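Local atomic coordinates of thioredoxin peroxidase 2 (Plasmodium falciparum, PDB entry 2C0D), a protein that probably reduces hydrogen peroxide and organic hydroperoxides in the mitochondrion as a thioredoxin-dependent peroxidase of the 2-Cys peroxiredoxin family. Residues Leu61-Leu66 and Tyr136-Asp141. Sequence-based numbering, arbitrary orientation.
Sequences LLFYPL and YNVLYD
With CG of F63 and CG of Y136 each anti to its own carbonyl carbon (chi1 -71° in both), both rings are directed into the interface between strand 58-63 and the loop that follows helix 131-135. The rings meet obliquely, centroids 5.7 Å apart and planes at 46°. The far end of the phenylalanine, F63 CZ, comes to 3.8 Å from Y136 CB. V138 then covers one face of F63: its CG2 methyl sits almost on the ring normal, 3.8 Å from the centroid of the F63 ring, a CH-pi contact with the carbon over the middle of the ring. L61, two residues before F63 on the same side of the strand, makes a further CH-pi contact with the tyrosine. Its CD1 branch lies over a face of Y136 but is shifted toward the phenol end, 3.5 Å from Y136 CZ. F63 meets the CB, CG and CD2 side of the tyrosine, while L61 takes the phenol end. A Schellman motif ends helix 131-135 just ahead of V138, with N137 (positive phi) as its C-prime residue and V138 N bonded to S133 O. I132 and S133 of that helix also touch F63, and F150 of strand 144-152 packs edge-to-face with Y136. The contact therefore joins a strand of the thioredoxin-like sheet to the end of helix 131-135, with the F63 side chain about 12 Å from that of C72, the predicted peroxidatic cysteine. All four touching residues are buried, and the tyrosine's polar end is satisfied by a hydrogen bond from Y136 OH to Y32 O; cohesion between the two segments probably comes mainly from dispersion and the burial of apolar surface.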
ATOM      1  N   LEU B  61     -10.920   5.387   0.850  1.00  6.12           N
ATOM      2  CA  LEU B  61     -10.938   5.672   2.285  1.00  5.96           C
ATOM      3  C   LEU B  61      -9.565   6.191   2.683  1.00  6.77           C
ATOM      4  O   LEU B  61      -8.555   5.475   2.509  1.00  7.78           O
ATOM      5  CB  LEU B  61     -11.231   4.419   3.105  1.00  8.15           C
ATOM      6  CG  LEU B  61     -12.467   3.631   2.690  1.00  7.20           C
ATOM      7  CD1 LEU B  61     -12.735   2.466   3.655  1.00  9.82           C
ATOM      8  CD2 LEU B  61     -13.715   4.564   2.538  1.00  9.10           C
ATOM      9  N   LEU B  62      -9.504   7.386   3.251  1.00  5.36           N
ATOM     10  CA  LEU B  62      -8.246   7.994   3.614  1.00  6.05           C
ATOM     11  C   LEU B  62      -8.226   8.154   5.136  1.00  7.27           C
ATOM     12  O   LEU B  62      -8.873   9.073   5.669  1.00  7.14           O
ATOM     13  CB  LEU B  62      -8.141   9.368   2.917  1.00  7.75           C
ATOM     14  CG  LEU B  62      -6.873  10.204   3.086  1.00  9.11           C
ATOM     15  CD1 LEU B  62      -5.705   9.626   2.298  1.00  9.56           C
ATOM     16  CD2 LEU B  62      -7.154  11.644   2.626  1.00 11.34           C
ATOM     17  N   PHE B  63      -7.504   7.275   5.833  1.00  4.56           N
ATOM     18  CA  PHE B  63      -7.426   7.350   7.307  1.00  4.40           C
ATOM     19  C   PHE B  63      -6.251   8.232   7.733  1.00  5.20           C
ATOM     20  O   PHE B  63      -5.190   8.275   7.066  1.00  5.79           O
ATOM     21  CB  PHE B  63      -7.157   5.958   7.886  1.00  6.26           C
ATOM     22  CG  PHE B  63      -8.330   5.014   7.784  1.00  4.95           C
ATOM     23  CD1 PHE B  63      -9.215   4.868   8.868  1.00  5.28           C
ATOM     24  CD2 PHE B  63      -8.514   4.247   6.639  1.00  5.32           C
ATOM     25  CE1 PHE B  63     -10.278   3.972   8.797  1.00  6.43           C
ATOM     26  CE2 PHE B  63      -9.567   3.330   6.559  1.00  6.95           C
ATOM     27  CZ  PHE B  63     -10.442   3.178   7.646  1.00  7.52           C
ATOM     28  N   TYR B  64      -6.412   8.935   8.852  1.00  5.29           N
ATOM     29  CA  TYR B  64      -5.291   9.796   9.324  1.00  6.23           C
ATOM     30  C   TYR B  64      -5.465  10.076  10.808  1.00  6.59           C
ATOM     31  O   TYR B  64      -6.589   9.914  11.348  1.00  6.68           O
ATOM     32  CB  TYR B  64      -5.223  11.125   8.536  1.00  7.79           C
ATOM     33  CG  TYR B  64      -6.550  11.829   8.568  1.00  8.92           C
ATOM     34  CD1 TYR B  64      -6.926  12.656   9.662  1.00 10.99           C
ATOM     35  CD2 TYR B  64      -7.476  11.614   7.537  1.00 10.87           C
ATOM     36  CE1 TYR B  64      -8.193  13.248   9.706  1.00 13.19           C
ATOM     37  CE2 TYR B  64      -8.744  12.199   7.580  1.00 13.13           C
ATOM     38  CZ  TYR B  64      -9.093  12.992   8.652  1.00 14.18           C
ATOM     39  OH  TYR B  64     -10.372  13.529   8.621  1.00 19.88           O
ATOM     40  N   PRO B  65      -4.357  10.436  11.483  1.00  7.73           N
ATOM     41  CA  PRO B  65      -4.337  10.887  12.880  1.00  7.22           C
ATOM     42  C   PRO B  65      -4.510  12.415  12.994  1.00  7.44           C
ATOM     43  O   PRO B  65      -4.100  13.158  12.092  1.00  7.55           O
ATOM     44  CB  PRO B  65      -2.909  10.487  13.328  1.00  6.77           C
ATOM     45  CG  PRO B  65      -2.074  10.775  12.105  1.00  9.04           C
ATOM     46  CD  PRO B  65      -2.984  10.263  10.944  1.00  7.38           C
ATOM     47  N   LEU B  66      -5.145  12.851  14.091  1.00  7.72           N
ATOM     48  CA  LEU B  66      -5.250  14.273  14.417  1.00  9.37           C
ATOM     49  C   LEU B  66      -4.447  14.698  15.663  1.00  9.41           C
ATOM     50  O   LEU B  66      -4.512  15.859  16.051  1.00 11.14           O
ATOM     51  CB  LEU B  66      -6.712  14.687  14.607  1.00 10.15           C
ATOM     52  CG  LEU B  66      -7.578  14.759  13.347  1.00 13.48           C
ATOM     53  CD1 LEU B  66      -8.960  15.398  13.672  1.00 15.28           C
ATOM     54  CD2 LEU B  66      -6.919  15.505  12.209  1.00 18.12           C
ATOM     55  N   TYR B 136     -10.382  -2.070   9.423  1.00  7.29           N
ATOM     56  CA  TYR B 136      -9.386  -1.865   8.324  1.00  6.50           C
ATOM     57  C   TYR B 136      -7.918  -2.098   8.753  1.00  7.05           C
ATOM     58  O   TYR B 136      -7.003  -1.835   7.949  1.00  6.63           O
ATOM     59  CB  TYR B 136      -9.619  -0.525   7.613  1.00  7.34           C
ATOM     60  CG  TYR B 136     -10.886  -0.549   6.778  1.00  6.89           C
ATOM     61  CD1 TYR B 136     -10.827  -0.895   5.412  1.00  7.63           C
ATOM     62  CD2 TYR B 136     -12.130  -0.205   7.328  1.00  6.98           C
ATOM     63  CE1 TYR B 136     -12.010  -0.945   4.610  1.00  7.09           C
ATOM     64  CE2 TYR B 136     -13.345  -0.252   6.518  1.00  5.63           C
ATOM     65  CZ  TYR B 136     -13.243  -0.628   5.174  1.00  8.69           C
ATOM     66  OH  TYR B 136     -14.362  -0.678   4.366  1.00  8.78           O
ATOM     67  N   ASN B 137      -7.717  -2.632   9.980  1.00  5.83           N
ATOM     68  CA  ASN B 137      -6.393  -3.017  10.509  1.00  8.11           C
ATOM     69  C   ASN B 137      -5.460  -1.805  10.608  1.00  7.04           C
ATOM     70  O   ASN B 137      -4.241  -1.909  10.418  1.00  9.11           O
ATOM     71  CB  ASN B 137      -5.771  -4.098   9.605  1.00  9.88           C
ATOM     72  CG  ASN B 137      -6.538  -5.415   9.656  1.00 14.17           C
ATOM     73  OD1 ASN B 137      -7.202  -5.739  10.639  1.00 20.88           O
ATOM     74  ND2 ASN B 137      -6.435  -6.197   8.573  1.00 22.25           N
ATOM     75  N   VAL B 138      -6.028  -0.622  10.885  1.00  5.94           N
ATOM     76  CA  VAL B 138      -5.223   0.599  10.978  1.00  6.50           C
ATOM     77  C   VAL B 138      -5.413   1.331  12.329  1.00  7.29           C
ATOM     78  O   VAL B 138      -5.020   2.480  12.459  1.00  8.22           O
ATOM     79  CB  VAL B 138      -5.473   1.586   9.794  1.00  6.14           C
ATOM     80  CG1 VAL B 138      -4.973   0.975   8.481  1.00  9.16           C
ATOM     81  CG2 VAL B 138      -6.956   2.006   9.681  1.00  8.10           C
ATOM     82  N   LEU B 139      -5.956   0.650  13.323  1.00  7.57           N
ATOM     83  CA  LEU B 139      -6.110   1.286  14.651  1.00  8.31           C
ATOM     84  C   LEU B 139      -4.818   1.049  15.428  1.00  8.64           C
ATOM     85  O   LEU B 139      -4.421  -0.116  15.666  1.00  9.21           O
ATOM     86  CB  LEU B 139      -7.297   0.679  15.413  1.00  7.92           C
ATOM     87  CG  LEU B 139      -7.552   1.322  16.787  1.00  8.30           C
ATOM     88  CD1 LEU B 139      -7.839   2.853  16.622  1.00  8.92           C
ATOM     89  CD2 LEU B 139      -8.690   0.635  17.494  1.00 10.34           C
ATOM     90  N   TYR B 140      -4.158   2.139  15.787  1.00  7.32           N
ATOM     91  CA  TYR B 140      -2.916   2.053  16.554  1.00  9.37           C
ATOM     92  C   TYR B 140      -3.236   2.183  18.041  1.00  9.49           C
ATOM     93  O   TYR B 140      -3.798   3.192  18.476  1.00  9.27           O
ATOM     94  CB  TYR B 140      -1.998   3.173  16.127  1.00 10.28           C
ATOM     95  CG  TYR B 140      -0.752   3.234  16.968  1.00 14.97           C
ATOM     96  CD1 TYR B 140       0.270   2.311  16.791  1.00 18.53           C
ATOM     97  CD2 TYR B 140      -0.634   4.184  17.965  1.00 15.84           C
ATOM     98  CE1 TYR B 140       1.435   2.361  17.574  1.00 21.86           C
ATOM     99  CE2 TYR B 140       0.523   4.258  18.753  1.00 20.61           C
ATOM    100  CZ  TYR B 140       1.533   3.336  18.551  1.00 20.80           C
ATOM    101  OH  TYR B 140       2.651   3.429  19.357  1.00 24.87           O
ATOM    102  N   ASP B 141      -2.817   1.187  18.816  1.00  9.94           N
ATOM    103  CA  ASP B 141      -2.862   1.266  20.317  1.00 10.91           C
ATOM    104  C   ASP B 141      -4.234   1.626  20.917  1.00 10.82           C
ATOM    105  O   ASP B 141      -4.287   2.262  21.962  1.00 10.62           O
ATOM    106  CB  ASP B 141      -1.823   2.259  20.852  1.00 11.97           C
ATOM    107  CG  ASP B 141      -1.407   1.943  22.296  1.00 14.29           C
ATOM    108  OD1 ASP B 141      -1.375   0.746  22.651  1.00 20.09           O
ATOM    109  OD2 ASP B 141      -1.054   2.876  23.026  1.00 17.08           O
TER